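Local coordinates for protein Beta/alpha-amylase (PDB 3VOC) that hydrolyses alpha-1,4-glucosidic linkages of starch, its beta-amylase part releasing maltose units from the non-reducing chain ends, at residues S9-L14 / L386-N391; V35-T40 / K73-I78. All blocks are in the same frame, centred on the assembly; numbering follows the deposited sequence.

Both contacts join parts of the closed eight-stranded parallel barrel of the family 14 catalytic domain. The chain enters on strand 7-11, whose partner in interaction 1 comes only at the end of strand 383-386. After helix 20-32 comes strand 37-43. Helix 58-69 then leads to strand 73-79, so interaction 2 closes a beta-alpha-beta crossover. Residues 386-391, the end of the last strand and the loop after it, come last, and interaction 1 shuts the barrel. The short loop of interaction 2 therefore lies wholly within the long one. The two contacts meet directly, because strand 7-11 neighbours strand 37-43: Gly12 N lies 2.8 Å from Thr39 O, a probable hydrogen bond.

Interaction 1: S9-L14 / L386-N391; sequences SVMGPL and LLRINN
Val10 pairs with Leu386 where the first and last strands of the TIM barrel meet and close it. The bridge is parallel. Leu386 N donates to Ser9 O, and Met11 N donates to Leu386 O at 2.9 Å. Past the end of strand 383-386 the pairing goes on through Ile389 N, which bonds to Met11 O, nearly in line with the carbonyl.

Side chains continue the join along 9-14. In one of its two conformers, the Met11 thioether runs beside Leu387 and points the same way, with SD 3.6 Å from Leu387 CG and CE against Leu387 CD1. In that conformer the sulfur also lies over one face of the Arg388 guanidinium, toward its rim. Leu14 CB covers the opposite face, over its centre. At the edge, Arg388 NH1 bonds to Gly12 O at 2.9 Å. The oxygen is in the guanidinium plane, but the N-H is bent, at 147°. The Arg388 chain bends at chi3 (-143°) and brings NH1 to Gly12 O. The edge bond and Leu14 CB probably limit its rotation. Arg388 is a substrate-binding residue by similarity. On the other flank, Ile389 CG2 packs 3.7 Å from Pro13 CD, and Val10 CG1 lies 3.6 Å from Ile389 CA.

In the second shell, Phe406 of helix 403-411 touches both Val10 and Leu386. Leu30 of helix 20-32 touches Val10 and Ile389. Asn360, a substrate-binding residue by similarity, accepts a hydrogen bond from Leu387 N through OD1, and the probable proton acceptor Glu359 lies close to the Leu387 side chain. The peptide bond before Arg388 is cis. Its own N-H, on Arg388 N, is taken by Asn391 OD1, in the carbonyl plane on a lone pair, at 2.7 Å.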
# COMPACT_ATOMS: atom_id res chain seq x y z
N SER A 9 -1.25 5.62 -16.74
CA SER A 9 -0.25 4.57 -16.72
C SER A 9 -0.90 3.21 -16.62
O SER A 9 -2.10 3.10 -16.40
CB SER A 9 0.68 4.79 -15.54
OG SER A 9 1.35 6.03 -15.72
N VAL A 10 -0.09 2.16 -16.80
CA VAL A 10 -0.59 0.79 -16.75
C VAL A 10 0.42 -0.04 -15.96
O VAL A 10 1.64 0.10 -16.16
CB VAL A 10 -0.76 0.22 -18.18
CG1 VAL A 10 -1.12 -1.29 -18.14
CG2 VAL A 10 -1.83 1.03 -18.99
N MET A 11 -0.10 -0.87 -15.06
CA MET A 11 0.75 -1.75 -14.26
C MET A 11 1.20 -2.91 -15.12
O MET A 11 0.42 -3.50 -15.86
CB MET A 11 0.01 -2.26 -13.01
CG MET A 11 0.94 -2.92 -11.95
SD MET A 11 0.21 -2.98 -10.29
CE MET A 11 0.08 -1.23 -9.93
N GLY A 12 2.49 -3.23 -15.02
CA GLY A 12 3.06 -4.35 -15.74
C GLY A 12 2.59 -5.69 -15.20
O GLY A 12 1.86 -5.74 -14.20
N PRO A 13 3.02 -6.78 -15.84
CA PRO A 13 2.52 -8.09 -15.46
C PRO A 13 3.03 -8.53 -14.09
O PRO A 13 4.07 -8.03 -13.61
CB PRO A 13 3.04 -9.02 -16.57
CG PRO A 13 4.15 -8.33 -17.22
CD PRO A 13 4.10 -6.85 -16.84
N LEU A 14 2.31 -9.46 -13.46
CA LEU A 14 2.72 -9.96 -12.15
C LEU A 14 3.90 -10.92 -12.27
O LEU A 14 4.92 -10.74 -11.60
CB LEU A 14 1.54 -10.63 -11.43
CG LEU A 14 1.83 -11.17 -10.03
CD1 LEU A 14 2.20 -10.04 -9.07
CD2 LEU A 14 0.62 -11.98 -9.48
N LEU A 386 -3.85 1.70 -14.47
CA LEU A 386 -4.73 0.55 -14.68
C LEU A 386 -4.06 -0.80 -14.37
O LEU A 386 -3.00 -1.12 -14.93
CB LEU A 386 -5.31 0.54 -16.11
CG LEU A 386 -6.40 -0.56 -16.14
CD1 LEU A 386 -7.76 -0.06 -15.68
CD2 LEU A 386 -6.52 -1.18 -17.47
N LEU A 387 -4.67 -1.58 -13.47
CA LEU A 387 -4.23 -2.95 -13.24
C LEU A 387 -5.05 -3.89 -14.11
O LEU A 387 -6.29 -3.84 -14.03
CB LEU A 387 -4.43 -3.33 -11.76
CG LEU A 387 -3.37 -2.82 -10.79
CD1 LEU A 387 -3.52 -1.32 -10.49
CD2 LEU A 387 -3.39 -3.63 -9.48
N ARG A 388 -4.44 -4.71 -14.98
CA ARG A 388 -3.02 -4.73 -15.37
C ARG A 388 -2.91 -4.79 -16.88
O ARG A 388 -3.93 -4.84 -17.60
CB ARG A 388 -2.35 -6.01 -14.89
CG ARG A 388 -1.53 -5.87 -13.72
CD ARG A 388 -1.27 -7.26 -13.17
NE ARG A 388 -1.27 -7.20 -11.73
CZ ARG A 388 -0.22 -6.85 -11.00
NH1 ARG A 388 0.94 -6.53 -11.58
NH2 ARG A 388 -0.34 -6.82 -9.69
N ILE A 389 -1.67 -4.82 -17.36
CA ILE A 389 -1.38 -4.78 -18.78
C ILE A 389 -2.15 -5.85 -19.59
O ILE A 389 -2.69 -5.52 -20.64
CB ILE A 389 0.17 -4.81 -19.05
CG1 ILE A 389 0.48 -4.65 -20.54
CG2 ILE A 389 0.83 -6.09 -18.49
CD1 ILE A 389 1.98 -4.32 -20.81
N ASN A 390 -2.22 -7.09 -19.10
CA ASN A 390 -2.88 -8.15 -19.87
C ASN A 390 -4.41 -7.97 -19.96
O ASN A 390 -5.07 -8.59 -20.79
CB ASN A 390 -2.49 -9.54 -19.36
CG ASN A 390 -1.15 -10.01 -19.92
OD1 ASN A 390 -0.08 -9.46 -19.59
ND2 ASN A 390 -1.20 -11.01 -20.79
N ASN A 391 -4.96 -7.08 -19.13
CA ASN A 391 -6.37 -6.73 -19.25
C ASN A 391 -6.63 -5.73 -20.38
O ASN A 391 -7.79 -5.51 -20.75
CB ASN A 391 -6.93 -6.21 -17.91
CG ASN A 391 -6.64 -7.16 -16.76
OD1 ASN A 391 -5.92 -6.83 -15.82
ND2 ASN A 391 -7.19 -8.37 -16.84

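Interaction 2: V35-T40 / K73-I78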
# COMPACT_ATOMS: atom_id res chain seq x y z
N VAL A 35 -0.72 5.66 -23.76
CA VAL A 35 -0.28 5.36 -22.39
C VAL A 35 1.04 6.08 -22.12
O VAL A 35 1.91 6.12 -22.99
CB VAL A 35 -0.16 3.83 -22.16
CG1 VAL A 35 0.53 3.52 -20.82
CG2 VAL A 35 -1.54 3.18 -22.22
N TYR A 36 1.15 6.68 -20.93
CA TYR A 36 2.30 7.48 -20.53
C TYR A 36 3.44 6.67 -19.93
O TYR A 36 4.60 6.81 -20.34
CB TYR A 36 1.86 8.54 -19.51
CG TYR A 36 2.97 9.44 -18.99
CD1 TYR A 36 3.59 10.39 -19.82
CD2 TYR A 36 3.37 9.37 -17.65
CE1 TYR A 36 4.61 11.23 -19.32
CE2 TYR A 36 4.36 10.20 -17.15
CZ TYR A 36 4.97 11.12 -17.97
OH TYR A 36 5.94 11.91 -17.42
N ALA A 37 3.09 5.84 -18.94
CA ALA A 37 4.10 5.08 -18.20
C ALA A 37 3.66 3.67 -17.87
O ALA A 37 2.47 3.34 -17.91
CB ALA A 37 4.49 5.81 -16.93
N ILE A 38 4.65 2.83 -17.57
CA ILE A 38 4.41 1.50 -17.01
C ILE A 38 4.82 1.53 -15.54
O ILE A 38 5.93 1.97 -15.22
CB ILE A 38 5.23 0.41 -17.74
CG1 ILE A 38 4.91 0.38 -19.26
CG2 ILE A 38 5.05 -0.97 -17.06
CD1 ILE A 38 3.44 0.03 -19.61
N THR A 39 3.90 1.11 -14.66
CA THR A 39 4.25 0.95 -13.23
C THR A 39 4.65 -0.52 -12.94
O THR A 39 4.09 -1.46 -13.52
CB THR A 39 3.14 1.41 -12.25
OG1 THR A 39 2.10 0.43 -12.22
CG2 THR A 39 2.55 2.78 -12.67
N THR A 40 5.63 -0.70 -12.05
CA THR A 40 6.29 -1.99 -11.94
C THR A 40 6.67 -2.29 -10.50
O THR A 40 7.41 -1.53 -9.89
CB THR A 40 7.61 -2.00 -12.77
OG1 THR A 40 7.32 -1.69 -14.14
CG2 THR A 40 8.32 -3.37 -12.67
N LYS A 73 7.48 6.03 -20.30
CA LYS A 73 8.07 6.28 -19.00
C LYS A 73 7.99 5.04 -18.11
O LYS A 73 7.17 4.15 -18.35
CB LYS A 73 7.39 7.45 -18.27
CG LYS A 73 7.48 8.78 -18.99
CD LYS A 73 8.82 9.01 -19.64
CE LYS A 73 8.85 10.36 -20.34
NZ LYS A 73 8.87 11.44 -19.33
N TRP A 74 8.85 5.00 -17.10
CA TRP A 74 8.89 3.88 -16.14
C TRP A 74 8.68 4.36 -14.71
O TRP A 74 9.41 5.21 -14.23
CB TRP A 74 10.23 3.15 -16.22
CG TRP A 74 10.23 1.81 -15.49
CD1 TRP A 74 9.29 0.80 -15.59
CD2 TRP A 74 11.22 1.33 -14.56
NE1 TRP A 74 9.64 -0.26 -14.79
CE2 TRP A 74 10.82 0.03 -14.15
CE3 TRP A 74 12.41 1.86 -14.05
CZ2 TRP A 74 11.56 -0.74 -13.24
CZ3 TRP A 74 13.16 1.09 -13.14
CH2 TRP A 74 12.73 -0.19 -12.74
N VAL A 75 7.69 3.79 -14.03
CA VAL A 75 7.43 4.17 -12.63
C VAL A 75 7.68 2.96 -11.74
O VAL A 75 6.83 2.06 -11.66
CB VAL A 75 6.01 4.74 -12.42
CG1 VAL A 75 5.75 5.02 -10.91
CG2 VAL A 75 5.82 6.01 -13.26
N PRO A 76 8.85 2.93 -11.10
CA PRO A 76 9.17 1.79 -10.25
C PRO A 76 8.47 1.89 -8.89
O PRO A 76 8.34 2.99 -8.34
CB PRO A 76 10.68 1.93 -10.08
CG PRO A 76 10.90 3.42 -10.08
CD PRO A 76 9.92 3.94 -11.11
N ILE A 77 7.98 0.76 -8.40
CA ILE A 77 7.50 0.63 -7.04
C ILE A 77 8.61 -0.15 -6.34
O ILE A 77 8.91 -1.27 -6.73
CB ILE A 77 6.17 -0.17 -6.95
CG1 ILE A 77 5.10 0.45 -7.88
CG2 ILE A 77 5.70 -0.25 -5.48
CD1 ILE A 77 3.95 -0.53 -8.30
N ILE A 78 9.22 0.44 -5.32
CA ILE A 78 10.23 -0.30 -4.55
C ILE A 78 9.49 -1.27 -3.59
O ILE A 78 9.07 -0.90 -2.49
CB ILE A 78 11.21 0.62 -3.83
CG1 ILE A 78 11.75 1.70 -4.79
CG2 ILE A 78 12.35 -0.22 -3.19
CD1 ILE A 78 12.42 1.14 -6.09
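The side chains of Trp74 and Thr40 cross at about a right angle on the outer face of two neighbouring barrel strands. Trp74 CG is anti to the backbone N (chi1 -168°), and the indole reaches along the strand toward Thr40. From CB the ring swings so that CD1 passes 3.6 Å from Ile38 O. NE1 then donates to Thr40 OG1 at 2.8 Å, with the oxygen 23° out of the ring plane and the N-H bent to 139°. CZ2 lies 4.2 Å from Thr40 CB. Pro76 CB sits over one face of the indole, toward its rim. A phenylalanine here has no ring N-H, and Thr40 OG1 would probably lose its partner and be freer to turn.

Five backbone hydrogen bonds join the strands in a parallel ladder, from Lys73 N to Tyr36 O through to Ile77 N to Thr40 O. At its start, Lys73 CG rests over the Tyr36 ring in a CH-pi contact, 3.9 Å from its centroid.

Ala37, Thr39 and Val75 share the barrel-interior face. Ser9 touches Ala37 and Thr39 there, and Met11 touches Thr39. On the outer face, Tyr63 of helix 58-69 meets Ile38, Thr40 and the Trp74 ring, while Phe140 of helix 127-144 packs on Pro76.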